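Local coordinates for solute-binding periplasmic protein of iron/siderophore ABC transporter (Yersinia pestis, PDB 6B2Y) that probably binds chelated iron in the periplasm and hands it to an ABC transporter for uptake into the cell, at residues A[197-200]-A[201-204]; A[329-332]-A[333-336]. All blocks are in the same frame, centred on the assembly; numbering follows the deposited sequence.

Contact 1 of 2, residues A[197-200]-A[201-204]; sequences QDNV and DKVT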
ATOM      1  N   GLN A 197      -1.018   8.546  13.314  1.00 20.47           N
ATOM      2  CA  GLN A 197      -0.536   9.916  13.444  1.00 19.01           C
ATOM      3  C   GLN A 197       0.651   9.994  14.398  1.00 19.87           C
ATOM      4  O   GLN A 197       1.622  10.706  14.126  1.00 22.10           O
ATOM      5  CB  GLN A 197      -1.659  10.837  13.914  1.00 21.08           C
ATOM      6  CG  GLN A 197      -1.266  12.306  13.806  1.00 22.58           C
ATOM      7  CD  GLN A 197      -1.154  12.770  12.359  1.00 27.61           C
ATOM      8  OE1 GLN A 197      -2.166  12.991  11.691  1.00 25.34           O
ATOM      9  NE2 GLN A 197       0.073  12.888  11.862  1.00 24.89           N
ATOM     10  N   ASP A 198       0.593   9.256  15.506  1.00 21.62           N
ATOM     11  CA  ASP A 198       1.728   9.205  16.430  1.00 23.50           C
ATOM     12  C   ASP A 198       2.983   8.719  15.727  1.00 22.70           C
ATOM     13  O   ASP A 198       4.070   9.277  15.917  1.00 21.88           O
ATOM     14  CB  ASP A 198       1.407   8.296  17.610  1.00 27.08           C
ATOM     15  CG  ASP A 198       0.531   8.984  18.629  1.00 33.78           C
ATOM     16  OD1 ASP A 198       0.285  10.192  18.442  1.00 40.44           O
ATOM     17  OD2 ASP A 198       0.100   8.329  19.601  1.00 41.38           O
ATOM     18  N   ASN A 199       2.849   7.695  14.894  1.00 20.49           N
ATOM     19  CA  ASN A 199       4.026   7.151  14.237  1.00 20.70           C
ATOM     20  C   ASN A 199       4.480   7.957  13.031  1.00 23.10           C
ATOM     21  O   ASN A 199       5.659   7.881  12.679  1.00 21.94           O
ATOM     22  CB  ASN A 199       3.782   5.685  13.879  1.00 20.77           C
ATOM     23  CG  ASN A 199       4.063   4.784  15.062  1.00 23.86           C
ATOM     24  OD1 ASN A 199       5.216   4.578  15.407  1.00 22.96           O
ATOM     25  ND2 ASN A 199       3.020   4.337  15.741  1.00 22.95           N
ATOM     26  N   VAL A 200       3.605   8.755  12.409  1.00 20.85           N
ATOM     27  CA  VAL A 200       4.099   9.701  11.418  1.00 20.46           C
ATOM     28  C   VAL A 200       4.786  10.875  12.106  1.00 21.14           C
ATOM     29  O   VAL A 200       5.783  11.401  11.604  1.00 21.88           O
ATOM     30  CB  VAL A 200       2.954  10.167  10.495  1.00 22.78           C
ATOM     31  CG1 VAL A 200       3.369  11.403   9.648  1.00 24.36           C
ATOM     32  CG2 VAL A 200       2.487   9.021   9.611  1.00 20.44           C
ATOM     33  N   ASP A 201       4.273  11.300  13.274  1.00 21.23           N
ATOM     34  CA  ASP A 201       4.868  12.460  13.951  1.00 22.31           C
ATOM     35  C   ASP A 201       6.288  12.163  14.433  1.00 24.08           C
ATOM     36  O   ASP A 201       7.106  13.085  14.544  1.00 24.48           O
ATOM     37  CB  ASP A 201       4.005  12.904  15.135  1.00 21.53           C
ATOM     38  CG  ASP A 201       2.693  13.546  14.704  1.00 24.76           C
ATOM     39  OD1 ASP A 201       2.480  13.759  13.486  1.00 26.00           O
ATOM     40  OD2 ASP A 201       1.864  13.818  15.599  1.00 27.46           O
ATOM     41  N   LYS A 202       6.594  10.894  14.727  1.00 23.22           N
ATOM     42  CA  LYS A 202       7.972  10.500  15.030  1.00 21.60           C
ATOM     43  C   LYS A 202       8.924  10.921  13.929  1.00 25.13           C
ATOM     44  O   LYS A 202      10.090  11.250  14.194  1.00 28.26           O
ATOM     45  CB  LYS A 202       8.073   8.985  15.212  1.00 22.68           C
ATOM     46  CG  LYS A 202       7.429   8.463  16.459  1.00 28.41           C
ATOM     47  CD  LYS A 202       7.421   6.944  16.451  1.00 29.58           C
ATOM     48  CE  LYS A 202       6.724   6.414  17.678  1.00 33.03           C
ATOM     49  NZ  LYS A 202       6.750   4.934  17.723  1.00 29.99           N
ATOM     50  N   VAL A 203       8.455  10.887  12.687  1.00 23.21           N
ATOM     51  CA  VAL A 203       9.251  11.275  11.534  1.00 24.38           C
ATOM     52  C   VAL A 203       9.207  12.777  11.314  1.00 26.69           C
ATOM     53  O   VAL A 203      10.248  13.414  11.141  1.00 23.53           O
ATOM     54  CB  VAL A 203       8.761  10.520  10.278  1.00 22.52           C
ATOM     55  CG1 VAL A 203       9.410  11.084   9.019  1.00 21.29           C
ATOM     56  CG2 VAL A 203       9.032   9.009  10.413  1.00 22.59           C
ATOM     57  N   THR A 204       8.002  13.367  11.310  1.00 24.74           N
ATOM     58  CA  THR A 204       7.899  14.781  10.967  1.00 24.71           C
ATOM     59  C   THR A 204       8.424  15.686  12.070  1.00 27.57           C
ATOM     60  O   THR A 204       8.821  16.819  11.767  1.00 25.44           O
ATOM     61  CB  THR A 204       6.454  15.177  10.620  1.00 23.29           C
ATOM     62  OG1 THR A 204       5.594  14.985  11.751  1.00 25.84           O
ATOM     63  CG2 THR A 204       5.971  14.363   9.420  1.00 24.43           C
TER

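Contact 2 of 2, residues A[329-332]-A[333-336]; sequences IWHN and YYNS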
ATOM      1  N   ILE A 329      11.355  -1.217  -1.220  1.00 23.08           N
ATOM      2  CA  ILE A 329      10.169  -1.100  -0.382  1.00 20.77           C
ATOM      3  C   ILE A 329       9.058  -1.970  -0.963  1.00 17.03           C
ATOM      4  O   ILE A 329       8.943  -2.124  -2.182  1.00 19.25           O
ATOM      5  CB  ILE A 329       9.711   0.377  -0.275  1.00 19.92           C
ATOM      6  CG1 ILE A 329       8.603   0.514   0.764  1.00 19.46           C
ATOM      7  CG2 ILE A 329       9.266   0.900  -1.652  1.00 17.25           C
ATOM      8  CD1 ILE A 329       9.080   0.335   2.196  1.00 21.10           C
ATOM      9  N   TRP A 330       8.224  -2.524  -0.079  1.00 20.27           N
ATOM     10  CA  TRP A 330       7.091  -3.349  -0.510  1.00 22.14           C
ATOM     11  C   TRP A 330       6.082  -2.510  -1.285  1.00 22.35           C
ATOM     12  O   TRP A 330       5.612  -1.477  -0.798  1.00 20.15           O
ATOM     13  CB  TRP A 330       6.428  -3.977   0.711  1.00 19.96           C
ATOM     14  CG  TRP A 330       5.396  -5.048   0.473  1.00 22.44           C
ATOM     15  CD1 TRP A 330       5.562  -6.224  -0.212  1.00 22.52           C
ATOM     16  CD2 TRP A 330       4.063  -5.074   0.997  1.00 20.25           C
ATOM     17  NE1 TRP A 330       4.403  -6.974  -0.163  1.00 22.54           N
ATOM     18  CE2 TRP A 330       3.469  -6.292   0.574  1.00 22.10           C
ATOM     19  CE3 TRP A 330       3.310  -4.189   1.786  1.00 22.14           C
ATOM     20  CZ2 TRP A 330       2.164  -6.640   0.903  1.00 19.49           C
ATOM     21  CZ3 TRP A 330       2.005  -4.535   2.115  1.00 22.98           C
ATOM     22  CH2 TRP A 330       1.442  -5.746   1.668  1.00 25.76           C
ATOM     23  N   HIS A 331       5.732  -2.970  -2.487  1.00 19.51           N
ATOM     24  CA  HIS A 331       4.959  -2.121  -3.378  1.00 19.68           C
ATOM     25  C   HIS A 331       3.557  -1.860  -2.854  1.00 19.02           C
ATOM     26  O   HIS A 331       3.014  -0.766  -3.070  1.00 19.61           O
ATOM     27  CB  HIS A 331       4.869  -2.731  -4.767  1.00 22.54           C
ATOM     28  CG  HIS A 331       4.041  -1.911  -5.697  1.00 23.49           C
ATOM     29  ND1 HIS A 331       4.469  -0.693  -6.183  1.00 21.65           N
ATOM     30  CD2 HIS A 331       2.790  -2.098  -6.183  1.00 24.28           C
ATOM     31  CE1 HIS A 331       3.519  -0.172  -6.937  1.00 21.90           C
ATOM     32  NE2 HIS A 331       2.496  -1.012  -6.964  1.00 20.82           N
ATOM     33  N   ASN A 332       2.963  -2.826  -2.153  1.00 19.99           N
ATOM     34  CA  ASN A 332       1.572  -2.653  -1.751  1.00 18.96           C
ATOM     35  C   ASN A 332       1.375  -1.548  -0.727  1.00 19.26           C
ATOM     36  O   ASN A 332       0.218  -1.157  -0.500  1.00 20.06           O
ATOM     37  CB  ASN A 332       1.016  -3.974  -1.230  1.00 20.34           C
ATOM     38  CG  ASN A 332       0.800  -4.976  -2.346  1.00 25.12           C
ATOM     39  OD1 ASN A 332       0.275  -4.636  -3.404  1.00 27.74           O
ATOM     40  ND2 ASN A 332       1.223  -6.218  -2.118  1.00 33.10           N
ATOM     41  N   TYR A 333       2.450  -1.008  -0.133  1.00 18.70           N
ATOM     42  CA  TYR A 333       2.301   0.217   0.646  1.00 19.27           C
ATOM     43  C   TYR A 333       1.855   1.394  -0.226  1.00 21.05           C
ATOM     44  O   TYR A 333       1.511   2.462   0.315  1.00 19.27           O
ATOM     45  CB  TYR A 333       3.611   0.573   1.382  1.00 18.81           C
ATOM     46  CG  TYR A 333       3.993  -0.401   2.501  1.00 22.45           C
ATOM     47  CD1 TYR A 333       3.062  -0.846   3.431  1.00 19.62           C
ATOM     48  CD2 TYR A 333       5.306  -0.857   2.622  1.00 21.78           C
ATOM     49  CE1 TYR A 333       3.432  -1.737   4.450  1.00 21.91           C
ATOM     50  CE2 TYR A 333       5.675  -1.739   3.622  1.00 19.94           C
ATOM     51  CZ  TYR A 333       4.743  -2.184   4.524  1.00 24.29           C
ATOM     52  OH  TYR A 333       5.143  -3.066   5.515  1.00 20.34           O
ATOM     53  N   TYR A 334       1.845   1.238  -1.556  1.00 19.87           N
ATOM     54  CA  TYR A 334       1.373   2.318  -2.414  1.00 18.75           C
ATOM     55  C   TYR A 334      -0.143   2.478  -2.366  1.00 20.74           C
ATOM     56  O   TYR A 334      -0.669   3.455  -2.910  1.00 18.52           O
ATOM     57  CB  TYR A 334       1.870   2.083  -3.855  1.00 20.14           C
ATOM     58  CG  TYR A 334       0.981   1.212  -4.716  1.00 20.84           C
ATOM     59  CD1 TYR A 334       0.537   1.656  -5.960  1.00 29.16           C
ATOM     60  CD2 TYR A 334       0.576  -0.044  -4.288  1.00 25.37           C
ATOM     61  CE1 TYR A 334      -0.288   0.866  -6.743  1.00 28.23           C
ATOM     62  CE2 TYR A 334      -0.236  -0.835  -5.062  1.00 34.00           C
ATOM     63  CZ  TYR A 334      -0.663  -0.378  -6.289  1.00 35.68           C
ATOM     64  OH  TYR A 334      -1.479  -1.172  -7.068  1.00 51.62           O
ATOM     65  N   ASN A 335      -0.851   1.556  -1.718  1.00 18.26           N
ATOM     66  CA  ASN A 335      -2.310   1.644  -1.597  1.00 18.51           C
ATOM     67  C   ASN A 335      -2.753   0.900  -0.338  1.00 17.80           C
ATOM     68  O   ASN A 335      -3.519  -0.065  -0.385  1.00 20.53           O
ATOM     69  CB  ASN A 335      -2.990   1.075  -2.843  1.00 19.98           C
ATOM     70  CG  ASN A 335      -4.456   1.422  -2.901  1.00 22.23           C
ATOM     71  OD1 ASN A 335      -4.915   2.300  -2.170  1.00 20.75           O
ATOM     72  ND2 ASN A 335      -5.202   0.744  -3.771  1.00 24.57           N
ATOM     73  N   SER A 336      -2.269   1.346   0.829  1.00 18.34           N
ATOM     74  CA  SER A 336      -2.613   0.658   2.077  1.00 18.72           C
ATOM     75  C   SER A 336      -2.424   1.594   3.253  1.00 17.44           C
ATOM     76  O   SER A 336      -1.393   2.269   3.312  1.00 17.83           O
ATOM     77  CB  SER A 336      -1.738  -0.581   2.294  1.00 17.08           C
ATOM     78  OG  SER A 336      -1.824  -1.001   3.657  1.00 18.37           O
TER

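Contact 1 of 2, residues A[197-200]-A[201-204]
Gln197 O accepts the amide of Asp201 at 2.8 Å from its N, and the same i to i+4 step carries Asp198 O to Lys202 N and Val200 O to Thr204 N, so residues 197-204 are two turns of alpha helix. They belong to helix 186-207, which in this clan of periplasmic binding proteins probably corresponds to the long helix joining the two lobes. Val200 O takes two donors: Thr204 N, in the carbonyl plane at 3.0 Å, and Val203 N, well above that plane at 2.9 Å from the oxygen. On the partly exposed flank, Gln197 reaches along the helix to Asp201. Its chain bends at chi2 (69°), which brings NE2 to 3.0 Å from Asp201 OD1. The amide and carboxylate planes are only 25° apart, but the N-H meets OD1 from above the carboxylate plane, so this is a tilted, rather bent bond. Another face carries an i to i+3 pair. Lys202 is extended beyond CG and runs beside Asn199, the two pointing the same way; its CD lies against Asn199 OD1 at 3.4 Å. At the other end of that amide, Asn199 ND2 binds Phe195 O one turn earlier, which should help fix how the amide is rotated. Asn199 O is also held, by Gln344 of helix 340-350, and the buried Val200 rests on Val340 of that helix while Val203 packs on Gln344 and Ala347. Within the segments, Val200 CG1 touches Thr204 CG2 at 3.9 Å. The Lys202 NZ to Asn199 OD1 bond is 2.8 Å long, with the ammonium 36° above the carbonyl plane.

Contact 2 of 2, residues A[329-332]-A[333-336]
Tyr333 lies against Trp330 and Ile329 where strand 326-330 gives way to a short 3-10 turn, its N bonding Trp330 O at 3.3 Å. Tyr333 CB sits 3.6 Å from Trp330 O. CG turns beside the backbone N (chi1 -68°), which presents the face of the ring to the CE3 edge of the indole. CD2 passes Trp330 O at 3.5 Å and also meets Ile329 CD1 at 4.0 Å, while CE2 touches Trp330 CB at 3.7 Å. On the other branch CD1 and CE1 both meet Trp330 CE3, CE1 at 3.6 Å, and CZ still meets it. CE3 stands over the centre of the tyrosine face: a T-shaped pair, planes 77° apart. One step on, His331 NE2 lies over the centre of the Tyr334 ring, 3.3 Å from CZ, planes at 32°. Polar atoms find partners elsewhere in the chain: His331 ND1 bonds Ser279 OG and Asn332 OD1 bonds Arg64 NH1. Arg64 and Arg223 touch the turn, consistent with a place at the cleft between the lobes. It leads from the mixed sheet toward helix 340-350, whose Ala342 packs on Ile329 and Tyr333, as does Trp381 of strand 381-383; Tyr67 of helix 66-70 meets Asn332 and Ser336.

Contact 1 comes first along the chain, on helix 186-207, and contact 2 follows at the end of strand 326-330, in the sheet that also holds strands 217-221 and 275-280. Their centres are 18 Å apart and their nearest atoms about 10 Å, so they do not touch. Helix 340-350 bridges them: Val340 and Gln344 face contact 1, whereas Leu341 and Ala342 face contact 2. Contact 1 lies toward the outside, its centre about 18 Å from that of the chain, and contact 2 near the middle, about 3 Å from it. Arg64 and Arg223 adjoin residues 329-336, consistent with a basic, metal-chelate-binding region near contact 2.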